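Side-chain contacts in porin (Rhodobacter blasticus, PDB 3PRN), which forms homotrimeric outer-membrane channels that let small hydrophilic solutes, up to about 0.6 kDa, diffuse passively across: residues L210-N215 / A220-T225; A180-A185 / N191-V196; G48-M53 / F115-K120; D90-T95 / N143-Y148. The protein carries 1 engineered substitution. All coordinates share one frame; numbering follows the deposited sequence. Where two conformers were deposited one is given.

Contact 1: residues L210-N215 / A220-T225; sequences LNWYDN and AGDQVT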
loop_
_atom_site.group_PDB
_atom_site.type_symbol
_atom_site.label_atom_id
_atom_site.label_comp_id
_atom_site.label_asym_id
_atom_site.label_seq_id
_atom_site.Cartn_x
_atom_site.Cartn_y
_atom_site.Cartn_z
ATOM N N LEU A 210 -40.217 4.168 1.115
ATOM C CA LEU A 210 -40.513 4.255 -0.282
ATOM C C LEU A 210 -39.540 5.220 -0.929
ATOM O O LEU A 210 -39.539 6.395 -0.590
ATOM C CB LEU A 210 -41.956 4.798 -0.415
ATOM C CG LEU A 210 -42.535 4.888 -1.808
ATOM C CD1 LEU A 210 -42.838 3.491 -2.337
ATOM C CD2 LEU A 210 -43.866 5.668 -1.715
ATOM N N ASN A 211 -38.805 4.744 -1.914
ATOM C CA ASN A 211 -37.903 5.563 -2.688
ATOM C C ASN A 211 -38.374 5.566 -4.149
ATOM O O ASN A 211 -38.755 4.492 -4.663
ATOM C CB ASN A 211 -36.484 4.945 -2.672
ATOM C CG ASN A 211 -35.853 5.020 -1.294
ATOM O OD1 ASN A 211 -36.181 5.896 -0.476
ATOM N ND2 ASN A 211 -34.927 4.099 -0.988
ATOM N N TRP A 212 -38.330 6.706 -4.770
ATOM C CA TRP A 212 -38.696 6.893 -6.154
ATOM C C TRP A 212 -37.500 7.448 -6.908
ATOM O O TRP A 212 -36.848 8.375 -6.378
ATOM C CB TRP A 212 -39.885 7.927 -6.202
ATOM C CG TRP A 212 -40.170 8.306 -7.635
ATOM C CD1 TRP A 212 -40.898 7.584 -8.562
ATOM C CD2 TRP A 212 -39.647 9.447 -8.344
ATOM N NE1 TRP A 212 -40.859 8.223 -9.790
ATOM C CE2 TRP A 212 -40.089 9.364 -9.675
ATOM C CE3 TRP A 212 -38.827 10.515 -7.969
ATOM C CZ2 TRP A 212 -39.782 10.339 -10.622
ATOM C CZ3 TRP A 212 -38.495 11.467 -8.920
ATOM C CH2 TRP A 212 -38.985 11.379 -10.228
ATOM N N TYR A 213 -37.197 6.968 -8.110
ATOM C CA TYR A 213 -36.117 7.558 -8.879
ATOM C C TYR A 213 -36.538 7.892 -10.319
ATOM O O TYR A 213 -37.289 7.115 -10.956
ATOM C CB TYR A 213 -34.971 6.504 -9.091
ATOM C CG TYR A 213 -34.392 6.087 -7.744
ATOM C CD1 TYR A 213 -33.395 6.877 -7.143
ATOM C CD2 TYR A 213 -34.833 4.977 -7.118
ATOM C CE1 TYR A 213 -32.897 6.508 -5.892
ATOM C CE2 TYR A 213 -34.333 4.597 -5.882
ATOM C CZ TYR A 213 -33.370 5.386 -5.262
ATOM O OH TYR A 213 -32.904 4.969 -4.055
ATOM N N ASP A 214 -35.870 8.873 -10.848
ATOM C CA ASP A 214 -35.812 9.161 -12.263
ATOM C C ASP A 214 -34.358 8.773 -12.639
ATOM O O ASP A 214 -33.439 9.409 -12.115
ATOM C CB ASP A 214 -36.029 10.622 -12.547
ATOM C CG ASP A 214 -35.895 10.942 -14.027
ATOM O OD1 ASP A 214 -35.111 10.334 -14.794
ATOM O OD2 ASP A 214 -36.637 11.878 -14.439
ATOM N N ASN A 215 -34.192 7.738 -13.423
ATOM C CA ASN A 215 -32.959 7.128 -13.788
ATOM C C ASN A 215 -32.321 7.718 -15.018
ATOM O O ASN A 215 -31.400 7.152 -15.572
ATOM C CB ASN A 215 -33.026 5.596 -13.857
ATOM C CG ASN A 215 -33.238 5.007 -12.479
ATOM O OD1 ASN A 215 -32.454 5.257 -11.531
ATOM N ND2 ASN A 215 -34.219 4.126 -12.284
ATOM N N ALA A 220 -33.756 1.590 -17.645
ATOM C CA ALA A 220 -34.728 1.142 -16.653
ATOM C C ALA A 220 -35.922 2.087 -16.574
ATOM O O ALA A 220 -37.017 1.666 -16.228
ATOM C CB ALA A 220 -34.010 1.073 -15.273
ATOM N N GLY A 221 -35.723 3.363 -16.906
ATOM C CA GLY A 221 -36.779 4.366 -16.793
ATOM C C GLY A 221 -37.002 4.669 -15.315
ATOM O O GLY A 221 -36.133 4.373 -14.444
ATOM N N ASP A 222 -38.133 5.227 -14.930
ATOM C CA ASP A 222 -38.456 5.530 -13.562
ATOM C C ASP A 222 -38.598 4.265 -12.727
ATOM O O ASP A 222 -38.834 3.158 -13.236
ATOM C CB ASP A 222 -39.697 6.407 -13.452
ATOM C CG ASP A 222 -39.478 7.765 -14.126
ATOM O OD1 ASP A 222 -38.428 8.066 -14.754
ATOM O OD2 ASP A 222 -40.419 8.595 -14.020
ATOM N N GLN A 223 -38.432 4.452 -11.419
ATOM C CA GLN A 223 -38.382 3.280 -10.549
ATOM C C GLN A 223 -38.947 3.586 -9.196
ATOM O O GLN A 223 -38.778 4.647 -8.601
ATOM C CB GLN A 223 -36.846 2.941 -10.445
ATOM C CG GLN A 223 -36.515 1.901 -9.376
ATOM C CD GLN A 223 -35.041 1.528 -9.351
ATOM O OE1 GLN A 223 -34.172 2.204 -9.895
ATOM N NE2 GLN A 223 -34.723 0.403 -8.686
ATOM N N VAL A 224 -39.559 2.575 -8.595
ATOM C CA VAL A 224 -40.073 2.766 -7.240
ATOM C C VAL A 224 -39.652 1.551 -6.435
ATOM O O VAL A 224 -39.698 0.422 -6.931
ATOM C CB VAL A 224 -41.622 2.783 -7.368
ATOM C CG1 VAL A 224 -42.284 2.565 -6.024
ATOM C CG2 VAL A 224 -42.035 4.114 -7.993
ATOM N N THR A 225 -39.204 1.801 -5.212
ATOM C CA THR A 225 -38.772 0.714 -4.331
ATOM C C THR A 225 -39.491 0.931 -2.990
ATOM O O THR A 225 -39.444 2.042 -2.456
ATOM C CB THR A 225 -37.226 0.811 -4.077
ATOM O OG1 THR A 225 -36.619 0.593 -5.356
ATOM C CG2 THR A 225 -36.767 -0.225 -3.085
HETATM O O HOH W 1 -36.127 7.735 -15.848
#
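Asn215 reaches across the turn end of the hairpin, and its ND2 grips two acceptors: Gly221 O at 2.9 Å, met almost head-on, and the side-chain OE1 of Gln223 at 3.1 Å. Neither acceptor lies quite in the plane of the Asn215 amide. Gln223 is extended and runs alongside Tyr213, pointing the same way, with amide and ring planes 55° apart. This is the tight, buried face, and several of its polar ends are taken up by the loop folded into the pore. Gln223 OE1 also accepts from Gln111 N, Tyr213 OH bonds to Thr95, Asn211 ND2 to Leu94 O, and Thr225 OG1 to Gly108 O. Between the strands, Asn211 with Thr225 and Tyr213 with Gln223 form hydrogen-bonded pairs.

The other face is looser. Val224 has two conformers; in one, whose touches are therefore less certain, CG2 meets the indole edge of Trp212 at CD1 (3.7 Å) and CG1 meets Leu210 CD1 at 3.8 Å. Toward the turn the carboxylates of Asp214 and Asp222 bring their OD1 atoms to 4.0 Å, a repulsion probably eased by Gly216 N, a donor to Asp214 OD1, and by a water donating to both, 3.0 Å from Asp214 OD1 and 2.6 Å from Asp222 OD1. An antiparallel β-hairpin with its polar face inward and apolar side chains on the surface is typical of the wall of a 16-stranded porin barrel.

Contact 2: residues A180-A185 / N191-V196; sequences AYTTDA and NDIAFV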
loop_
_atom_site.group_PDB
_atom_site.type_symbol
_atom_site.label_atom_id
_atom_site.label_comp_id
_atom_site.label_asym_id
_atom_site.label_seq_id
_atom_site.Cartn_x
_atom_site.Cartn_y
_atom_site.Cartn_z
ATOM N N ALA A 180 -32.658 14.227 -3.960
ATOM C CA ALA A 180 -31.386 14.478 -4.621
ATOM C C ALA A 180 -31.642 14.693 -6.106
ATOM O O ALA A 180 -32.535 14.055 -6.664
ATOM C CB ALA A 180 -30.454 13.292 -4.431
ATOM N N TYR A 181 -30.777 15.474 -6.728
ATOM C CA TYR A 181 -30.859 15.737 -8.154
ATOM C C TYR A 181 -29.437 15.924 -8.675
ATOM O O TYR A 181 -28.680 16.659 -8.011
ATOM C CB TYR A 181 -31.678 17.050 -8.366
ATOM C CG TYR A 181 -31.794 17.394 -9.834
ATOM C CD1 TYR A 181 -32.688 16.686 -10.632
ATOM C CD2 TYR A 181 -31.050 18.388 -10.415
ATOM C CE1 TYR A 181 -32.840 16.974 -11.988
ATOM C CE2 TYR A 181 -31.214 18.713 -11.755
ATOM C CZ TYR A 181 -32.073 17.980 -12.537
ATOM O OH TYR A 181 -32.226 18.272 -13.888
ATOM N N THR A 182 -29.077 15.362 -9.768
ATOM C CA THR A 182 -27.767 15.442 -10.361
ATOM C C THR A 182 -27.858 15.631 -11.860
ATOM O O THR A 182 -28.536 14.819 -12.505
ATOM C CB THR A 182 -26.976 14.103 -10.105
ATOM O OG1 THR A 182 -26.832 14.006 -8.683
ATOM C CG2 THR A 182 -25.610 14.142 -10.760
ATOM N N THR A 183 -27.205 16.651 -12.417
ATOM C CA THR A 183 -27.254 16.846 -13.854
ATOM C C THR A 183 -25.970 16.293 -14.469
ATOM O O THR A 183 -24.862 16.320 -13.870
ATOM C CB THR A 183 -27.476 18.327 -14.244
ATOM O OG1 THR A 183 -26.377 19.069 -13.709
ATOM C CG2 THR A 183 -28.671 18.951 -13.539
ATOM N N ASP A 184 -26.101 15.709 -15.638
ATOM C CA ASP A 184 -25.033 15.108 -16.406
ATOM C C ASP A 184 -24.267 14.081 -15.526
ATOM O O ASP A 184 -23.045 14.024 -15.485
ATOM C CB ASP A 184 -24.055 16.103 -16.951
ATOM C CG ASP A 184 -24.633 17.092 -17.959
ATOM O OD1 ASP A 184 -25.639 16.820 -18.624
ATOM O OD2 ASP A 184 -24.021 18.174 -18.070
ATOM N N ALA A 185 -25.077 13.274 -14.873
ATOM C CA ALA A 185 -24.589 12.242 -13.964
ATOM C C ALA A 185 -23.638 11.300 -14.689
ATOM O O ALA A 185 -23.940 10.837 -15.796
ATOM C CB ALA A 185 -25.773 11.482 -13.365
ATOM N N ASN A 191 -27.852 13.103 -18.901
ATOM C CA ASN A 191 -28.261 12.004 -17.997
ATOM C C ASN A 191 -28.662 12.663 -16.692
ATOM O O ASN A 191 -27.809 12.772 -15.789
ATOM C CB ASN A 191 -27.054 11.074 -17.848
ATOM C CG ASN A 191 -27.358 9.872 -16.992
ATOM O OD1 ASN A 191 -28.493 9.387 -16.953
ATOM N ND2 ASN A 191 -26.330 9.379 -16.266
ATOM N N ASP A 192 -29.853 13.223 -16.571
ATOM C CA ASP A 192 -30.241 13.938 -15.377
ATOM C C ASP A 192 -31.068 13.020 -14.483
ATOM O O ASP A 192 -32.060 12.411 -14.925
ATOM C CB ASP A 192 -30.956 15.254 -15.666
ATOM C CG ASP A 192 -30.205 16.126 -16.647
ATOM O OD1 ASP A 192 -28.962 16.199 -16.651
ATOM O OD2 ASP A 192 -30.880 16.749 -17.534
ATOM N N ILE A 193 -30.616 12.825 -13.238
ATOM C CA ILE A 193 -31.267 11.822 -12.404
ATOM C C ILE A 193 -31.823 12.437 -11.145
ATOM O O ILE A 193 -31.408 13.528 -10.745
ATOM C CB ILE A 193 -30.286 10.654 -12.120
ATOM C CG1 ILE A 193 -29.047 11.149 -11.322
ATOM C CG2 ILE A 193 -29.901 10.011 -13.442
ATOM C CD1 ILE A 193 -28.116 9.979 -10.960
ATOM N N ALA A 194 -32.789 11.785 -10.508
ATOM C CA ALA A 194 -33.377 12.406 -9.319
ATOM C C ALA A 194 -33.901 11.316 -8.389
ATOM O O ALA A 194 -34.229 10.240 -8.845
ATOM C CB ALA A 194 -34.528 13.352 -9.638
ATOM N N PHE A 195 -33.998 11.644 -7.140
ATOM C CA PHE A 195 -34.448 10.749 -6.115
ATOM C C PHE A 195 -35.313 11.496 -5.110
ATOM O O PHE A 195 -35.015 12.624 -4.697
ATOM C CB PHE A 195 -33.212 10.190 -5.364
ATOM C CG PHE A 195 -33.467 9.705 -3.970
ATOM C CD1 PHE A 195 -34.330 8.629 -3.742
ATOM C CD2 PHE A 195 -32.751 10.219 -2.887
ATOM C CE1 PHE A 195 -34.510 8.108 -2.472
ATOM C CE2 PHE A 195 -32.958 9.733 -1.604
ATOM C CZ PHE A 195 -33.793 8.652 -1.387
ATOM N N VAL A 196 -36.361 10.821 -4.648
ATOM C CA VAL A 196 -37.137 11.385 -3.547
ATOM C C VAL A 196 -37.514 10.170 -2.692
ATOM O O VAL A 196 -37.895 9.153 -3.283
ATOM C CB VAL A 196 -38.452 12.046 -4.019
ATOM C CG1 VAL A 196 -39.204 12.489 -2.782
ATOM C CG2 VAL A 196 -38.155 13.264 -4.901
#
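Tyr181 and Phe195 each receive an alanine methyl at the ring edge: Ala194 CB lies in the plane of the tyrosine ring, 3.9 Å from Tyr181 CD1, and Ala180 CB sits 4.1 Å from Phe195 CD2. The Phe195 ring meets that of Tyr213, their planes about 20° apart. The tyrosine's far end passes Asp192, with Tyr181 OH 3.7 Å from Asp192 CB. Two hydrogen-bonded pairs, Ala180 with Phe195 and Thr182 with Ile193, join strands 175-183 and 193-200 of the barrel wall.

Past Thr183 side chains join the backbone in holding the turn. Asp192 keeps CG beside its backbone N (chi1 -51°), and OD1 accepts Asp184 N at 3.1 Å. Asn191 and Ala185 exchange two bonds: Ala185 N to Asn191 O, and Asn191 ND2 to Ala185 O at 2.8 Å, from well above the carbonyl plane. Ile193 CD1 packs on Ala185 CB at 3.7 Å. An alanine in place of Asp192 would probably leave Asp184 N without its acceptor and let the turn shift. The two carboxylates, with Asp184 OD1 3.9 Å from Asp192 OD1, probably repel each other, and the backbone N-H groups of Asp184 and Asp190, one on each, are likely to offset that cost.

Contact 3: residues G48-M53 / F115-K120; sequences GAKLRM and FAYNSK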
loop_
_atom_site.group_PDB
_atom_site.type_symbol
_atom_site.label_atom_id
_atom_site.label_comp_id
_atom_site.label_asym_id
_atom_site.label_seq_id
_atom_site.Cartn_x
_atom_site.Cartn_y
_atom_site.Cartn_z
ATOM N N GLY A 48 -7.963 17.044 6.979
ATOM C CA GLY A 48 -7.832 15.594 6.893
ATOM C C GLY A 48 -7.526 15.138 5.472
ATOM O O GLY A 48 -7.760 15.803 4.451
ATOM N N ALA A 49 -6.988 13.918 5.410
ATOM C CA ALA A 49 -6.667 13.294 4.134
ATOM C C ALA A 49 -7.007 11.803 4.305
ATOM O O ALA A 49 -6.854 11.277 5.421
ATOM C CB ALA A 49 -5.267 13.513 3.624
ATOM N N LYS A 50 -7.525 11.136 3.276
ATOM C CA LYS A 50 -7.765 9.719 3.410
ATOM C C LYS A 50 -7.366 8.957 2.138
ATOM O O LYS A 50 -7.469 9.443 0.997
ATOM C CB LYS A 50 -9.191 9.477 3.789
ATOM C CG LYS A 50 -10.078 8.777 2.767
ATOM C CD LYS A 50 -11.306 8.129 3.440
ATOM C CE LYS A 50 -12.624 8.392 2.708
ATOM N NZ LYS A 50 -13.807 7.913 3.444
ATOM N N LEU A 51 -6.914 7.746 2.410
ATOM C CA LEU A 51 -6.518 6.817 1.362
ATOM C C LEU A 51 -7.237 5.478 1.686
ATOM O O LEU A 51 -7.345 5.121 2.888
ATOM C CB LEU A 51 -5.017 6.620 1.340
ATOM C CG LEU A 51 -4.427 5.842 0.186
ATOM C CD1 LEU A 51 -4.543 6.617 -1.120
ATOM C CD2 LEU A 51 -2.966 5.515 0.441
ATOM N N ARG A 52 -7.652 4.722 0.683
ATOM C CA ARG A 52 -8.236 3.397 0.901
ATOM C C ARG A 52 -7.426 2.303 0.175
ATOM O O ARG A 52 -6.945 2.492 -0.974
ATOM C CB ARG A 52 -9.680 3.354 0.358
ATOM C CG ARG A 52 -10.409 2.027 0.471
ATOM C CD ARG A 52 -11.924 2.198 0.258
ATOM N NE ARG A 52 -12.494 2.998 1.415
ATOM C CZ ARG A 52 -13.769 3.381 1.429
ATOM N NH1 ARG A 52 -14.608 3.063 0.398
ATOM N NH2 ARG A 52 -14.276 4.039 2.456
ATOM N N MET A 53 -7.267 1.146 0.794
ATOM C CA MET A 53 -6.649 -0.039 0.214
ATOM C C MET A 53 -7.736 -1.128 0.350
ATOM O O MET A 53 -8.167 -1.475 1.433
ATOM C CB MET A 53 -5.377 -0.514 0.935
ATOM C CG MET A 53 -4.256 0.552 0.705
ATOM S SD MET A 53 -2.760 -0.002 1.654
ATOM C CE MET A 53 -2.154 -1.172 0.439
ATOM N N PHE A 115 -21.361 9.433 -10.673
ATOM C CA PHE A 115 -20.060 9.339 -9.998
ATOM C C PHE A 115 -20.253 9.105 -8.495
ATOM O O PHE A 115 -21.222 9.538 -7.867
ATOM C CB PHE A 115 -19.269 10.634 -10.199
ATOM C CG PHE A 115 -18.779 10.813 -11.606
ATOM C CD1 PHE A 115 -18.253 9.713 -12.290
ATOM C CD2 PHE A 115 -18.838 12.052 -12.209
ATOM C CE1 PHE A 115 -17.800 9.860 -13.584
ATOM C CE2 PHE A 115 -18.376 12.188 -13.507
ATOM C CZ PHE A 115 -17.854 11.120 -14.177
ATOM N N ALA A 116 -19.244 8.433 -7.925
ATOM C CA ALA A 116 -19.283 8.215 -6.452
ATOM C C ALA A 116 -17.826 8.064 -6.015
ATOM O O ALA A 116 -16.957 7.818 -6.878
ATOM C CB ALA A 116 -20.087 6.951 -6.146
ATOM N N TYR A 117 -17.562 8.070 -4.714
ATOM C CA TYR A 117 -16.181 7.837 -4.272
ATOM C C TYR A 117 -15.563 6.593 -4.928
ATOM O O TYR A 117 -16.169 5.524 -4.895
ATOM C CB TYR A 117 -16.223 7.600 -2.750
ATOM C CG TYR A 117 -14.869 7.424 -2.096
ATOM C CD1 TYR A 117 -13.995 8.475 -1.946
ATOM C CD2 TYR A 117 -14.486 6.162 -1.649
ATOM C CE1 TYR A 117 -12.741 8.297 -1.326
ATOM C CE2 TYR A 117 -13.242 5.971 -1.015
ATOM C CZ TYR A 117 -12.393 7.033 -0.855
ATOM O OH TYR A 117 -11.159 6.841 -0.250
ATOM N N ASN A 118 -14.342 6.703 -5.443
ATOM C CA ASN A 118 -13.743 5.532 -6.138
ATOM C C ASN A 118 -12.893 4.758 -5.143
ATOM O O ASN A 118 -11.857 5.303 -4.670
ATOM C CB ASN A 118 -12.871 6.014 -7.313
ATOM C CG ASN A 118 -13.748 6.780 -8.320
ATOM O OD1 ASN A 118 -14.753 6.244 -8.766
ATOM N ND2 ASN A 118 -13.343 7.985 -8.670
ATOM N N SER A 119 -13.297 3.548 -4.816
ATOM C CA SER A 119 -12.577 2.794 -3.804
ATOM C C SER A 119 -11.237 2.246 -4.252
ATOM O O SER A 119 -10.442 1.928 -3.340
ATOM C CB SER A 119 -13.414 1.627 -3.259
ATOM O OG SER A 119 -14.439 2.102 -2.420
ATOM N N LYS A 120 -10.987 2.124 -5.538
ATOM C CA LYS A 120 -9.799 1.511 -6.054
ATOM C C LYS A 120 -9.187 2.274 -7.223
ATOM O O LYS A 120 -9.860 3.196 -7.707
ATOM C CB LYS A 120 -10.201 0.137 -6.671
ATOM C CG LYS A 120 -10.636 -0.813 -5.541
ATOM C CD LYS A 120 -10.862 -2.194 -6.156
ATOM C CE LYS A 120 -11.274 -3.167 -5.076
ATOM N NZ LYS A 120 -11.663 -4.487 -5.620
HETATM O O HOH W 2 -9.333 8.630 -0.866
#
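Arg52 and Ser119 share the one direct hydrogen bond between these segments: NH1 of Arg52 donates to Ser119 OG at 3.0 Å, the hydroxyl lying in the guanidinium plane. Over one face of the same guanidinium comes the rim of Tyr117, with CE2 3.5 Å above the plane and the two flat groups turned 71° apart, so the ring presents its edge. Lys50 approaches that ring differently. Its NZ stands over the face, 5.0 Å from the Tyr117 centroid, as a cation-pi contact, while Lys50 CE lies 3.6 Å from Tyr117 OH. A water bridges the two segments, donating to Lys50 O at 2.8 Å and accepting from Tyr117 OH at 2.6 Å.

Lys50 and Arg52 project inward from barrel strand 46-56, and Tyr117 and Ser119 belong to the long loop that folds into a porin barrel to narrow it at the eyelet; the contact thus pins that loop to the wall. The Arg52 chain bends at chi3 (-67°), carrying its head beside Tyr117, and Asn34 OD1 holds NE. A leucine in place of Arg52 would probably leave Ser119 OG without its donor and the edge of Tyr117 without its flat partner. Further out, Asn67 ND2 bonds to Tyr117 OH, and Lys120 forms salt bridges with Asp56 and Asp59. On the strand's other face, Met53 packs on Met53 of both neighbouring subunits.

Contact 4: residues D90-T95 / N143-Y148; sequences DSVALT and NLYLSY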
loop_
_atom_site.group_PDB
_atom_site.type_symbol
_atom_site.label_atom_id
_atom_site.label_comp_id
_atom_site.label_asym_id
_atom_site.label_seq_id
_atom_site.Cartn_x
_atom_site.Cartn_y
_atom_site.Cartn_z
ATOM N N ASP A 90 -24.769 9.962 -3.979
ATOM C CA ASP A 90 -24.304 8.773 -3.274
ATOM C C ASP A 90 -24.330 9.003 -1.776
ATOM O O ASP A 90 -24.316 8.000 -1.063
ATOM C CB ASP A 90 -22.889 8.403 -3.761
ATOM C CG ASP A 90 -22.391 7.022 -3.281
ATOM O OD1 ASP A 90 -23.009 6.005 -3.556
ATOM O OD2 ASP A 90 -21.329 6.953 -2.618
ATOM N N SER A 91 -24.356 10.251 -1.290
ATOM C CA SER A 91 -24.288 10.411 0.163
ATOM C C SER A 91 -25.599 10.666 0.890
ATOM O O SER A 91 -25.612 10.501 2.102
ATOM C CB SER A 91 -23.378 11.646 0.444
ATOM O OG SER A 91 -22.090 11.373 -0.120
ATOM N N VAL A 92 -26.680 11.054 0.225
ATOM C CA VAL A 92 -27.934 11.317 0.879
ATOM C C VAL A 92 -28.426 10.084 1.643
ATOM O O VAL A 92 -28.105 8.942 1.291
ATOM C CB VAL A 92 -29.182 11.512 -0.027
ATOM C CG1 VAL A 92 -29.600 12.977 -0.163
ATOM C CG2 VAL A 92 -28.971 11.003 -1.454
ATOM N N ALA A 93 -29.232 10.335 2.656
ATOM C CA ALA A 93 -29.841 9.258 3.449
ATOM C C ALA A 93 -30.975 8.582 2.607
ATOM O O ALA A 93 -31.421 9.118 1.593
ATOM C CB ALA A 93 -30.442 9.824 4.737
ATOM N N LEU A 94 -31.330 7.382 3.069
ATOM C CA LEU A 94 -32.431 6.591 2.618
ATOM C C LEU A 94 -32.230 5.853 1.306
ATOM O O LEU A 94 -32.806 4.753 1.149
ATOM C CB LEU A 94 -33.725 7.455 2.522
ATOM C CG LEU A 94 -34.157 8.186 3.823
ATOM C CD1 LEU A 94 -35.454 8.970 3.558
ATOM C CD2 LEU A 94 -34.320 7.204 4.980
ATOM N N THR A 95 -31.464 6.399 0.398
ATOM C CA THR A 95 -31.381 5.863 -0.977
ATOM C C THR A 95 -30.850 4.448 -1.015
ATOM O O THR A 95 -31.151 3.703 -1.973
ATOM C CB THR A 95 -30.645 6.883 -1.845
ATOM O OG1 THR A 95 -30.762 6.606 -3.255
ATOM C CG2 THR A 95 -29.120 6.837 -1.546
ATOM N N ASN A 143 -29.291 17.791 6.643
ATOM C CA ASN A 143 -28.021 17.601 5.972
ATOM C C ASN A 143 -28.204 18.127 4.540
ATOM O O ASN A 143 -29.153 17.731 3.880
ATOM C CB ASN A 143 -27.574 16.163 5.938
ATOM C CG ASN A 143 -27.329 15.559 7.293
ATOM O OD1 ASN A 143 -26.428 15.967 8.029
ATOM N ND2 ASN A 143 -28.110 14.533 7.640
ATOM N N LEU A 144 -27.284 18.956 4.085
ATOM C CA LEU A 144 -27.228 19.434 2.736
ATOM C C LEU A 144 -25.943 18.846 2.087
ATOM O O LEU A 144 -24.893 18.949 2.749
ATOM C CB LEU A 144 -26.969 20.943 2.692
ATOM C CG LEU A 144 -28.142 21.871 2.481
ATOM C CD1 LEU A 144 -28.766 21.540 1.123
ATOM C CD2 LEU A 144 -29.094 21.720 3.660
ATOM N N TYR A 145 -25.996 18.521 0.826
ATOM C CA TYR A 145 -24.828 18.039 0.108
ATOM C C TYR A 145 -24.744 18.656 -1.273
ATOM O O TYR A 145 -25.737 18.652 -2.005
ATOM C CB TYR A 145 -24.817 16.536 -0.085
ATOM C CG TYR A 145 -25.207 15.675 1.070
ATOM C CD1 TYR A 145 -26.548 15.581 1.418
ATOM C CD2 TYR A 145 -24.273 14.991 1.845
ATOM C CE1 TYR A 145 -26.931 14.804 2.493
ATOM C CE2 TYR A 145 -24.647 14.204 2.943
ATOM C CZ TYR A 145 -25.979 14.120 3.235
ATOM O OH TYR A 145 -26.456 13.328 4.274
ATOM N N LEU A 146 -23.572 19.106 -1.686
ATOM C CA LEU A 146 -23.351 19.629 -2.999
ATOM C C LEU A 146 -22.085 18.995 -3.588
ATOM O O LEU A 146 -21.121 18.888 -2.820
ATOM C CB LEU A 146 -23.074 21.150 -2.958
ATOM C CG LEU A 146 -24.384 21.963 -2.971
ATOM C CD1 LEU A 146 -24.402 22.876 -1.774
ATOM C CD2 LEU A 146 -24.452 22.736 -4.279
ATOM N N SER A 147 -22.103 18.592 -4.843
ATOM C CA SER A 147 -20.820 18.036 -5.336
ATOM C C SER A 147 -20.659 18.457 -6.781
ATOM O O SER A 147 -21.666 18.627 -7.501
ATOM C CB SER A 147 -20.749 16.534 -5.152
ATOM O OG SER A 147 -21.878 15.888 -5.750
ATOM N N TYR A 148 -19.417 18.667 -7.167
ATOM C CA TYR A 148 -19.080 19.031 -8.551
ATOM C C TYR A 148 -17.901 18.166 -8.982
ATOM O O TYR A 148 -16.861 18.142 -8.263
ATOM C CB TYR A 148 -18.731 20.531 -8.571
ATOM C CG TYR A 148 -18.013 20.942 -9.834
ATOM C CD1 TYR A 148 -18.708 21.194 -11.015
ATOM C CD2 TYR A 148 -16.631 21.041 -9.817
ATOM C CE1 TYR A 148 -18.006 21.561 -12.173
ATOM C CE2 TYR A 148 -15.916 21.411 -10.951
ATOM C CZ TYR A 148 -16.630 21.647 -12.124
ATOM O OH TYR A 148 -15.892 22.002 -13.248
#
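Where the chain leaves the short helix 88-91, the peptide joining Ser91 to Val92 passes over one face of Tyr145, with Ser91 C 4.1 Å above the ring plane and offset toward its rim. Tyr145 stands on strand 142-150 and turns its ring inward from the barrel wall. Its CG sits beside the backbone N, anti to the carbonyl carbon (chi1 -43°), a torsion that lays the ring under that peptide. Ser91 CB rests at the CD2 side of Tyr145, 3.7 Å away. Over the same face but at the opposite edge, Tyr145 CE1 is met by the backbone CA of Val92 at 4.0 Å and by the methyl CG1 of Val92 at 4.2 Å. Val92 is buried against Ala167, Ala180 and Phe195 of strands 163-171, 175-183 and 193-200.

No hydrogen bond joins the two segments directly. The serine hydroxyl is used within the helical turn, Ser91 OG bonding to Thr87 O, which leaves its CB to meet the ring. Asp169 on strand 163-171 ties wall and inner loop together where their own atoms merely pack: its OD2 takes both Tyr145 OH and Ala93 N, its OD1 takes Asn143 ND2, and this grip of three donors would probably favour the ionised carboxylate.

All four contacts belong to one closed antiparallel barrel of 16 strands. Contacts 2 and 1 follow in series along the chain as hairpins, centres 11 Å apart, and share a seam where strands 193-200 and 206-214 pair. Contacts 3 and 4 instead join the wall to the long insertion between strands 78-83 and 131-138, and their segments alternate in sequence, with centres 16 Å apart. Contact 4 lies 11 Å from contact 2: residues 92-95 pack on Ala180 and Phe195, then reach Asn211 and Tyr213 of contact 1. Contacts 1 and 3 sit 27 Å apart on opposite sides of the chain's centre, so the inserted loop is held at several points around the channel it narrows.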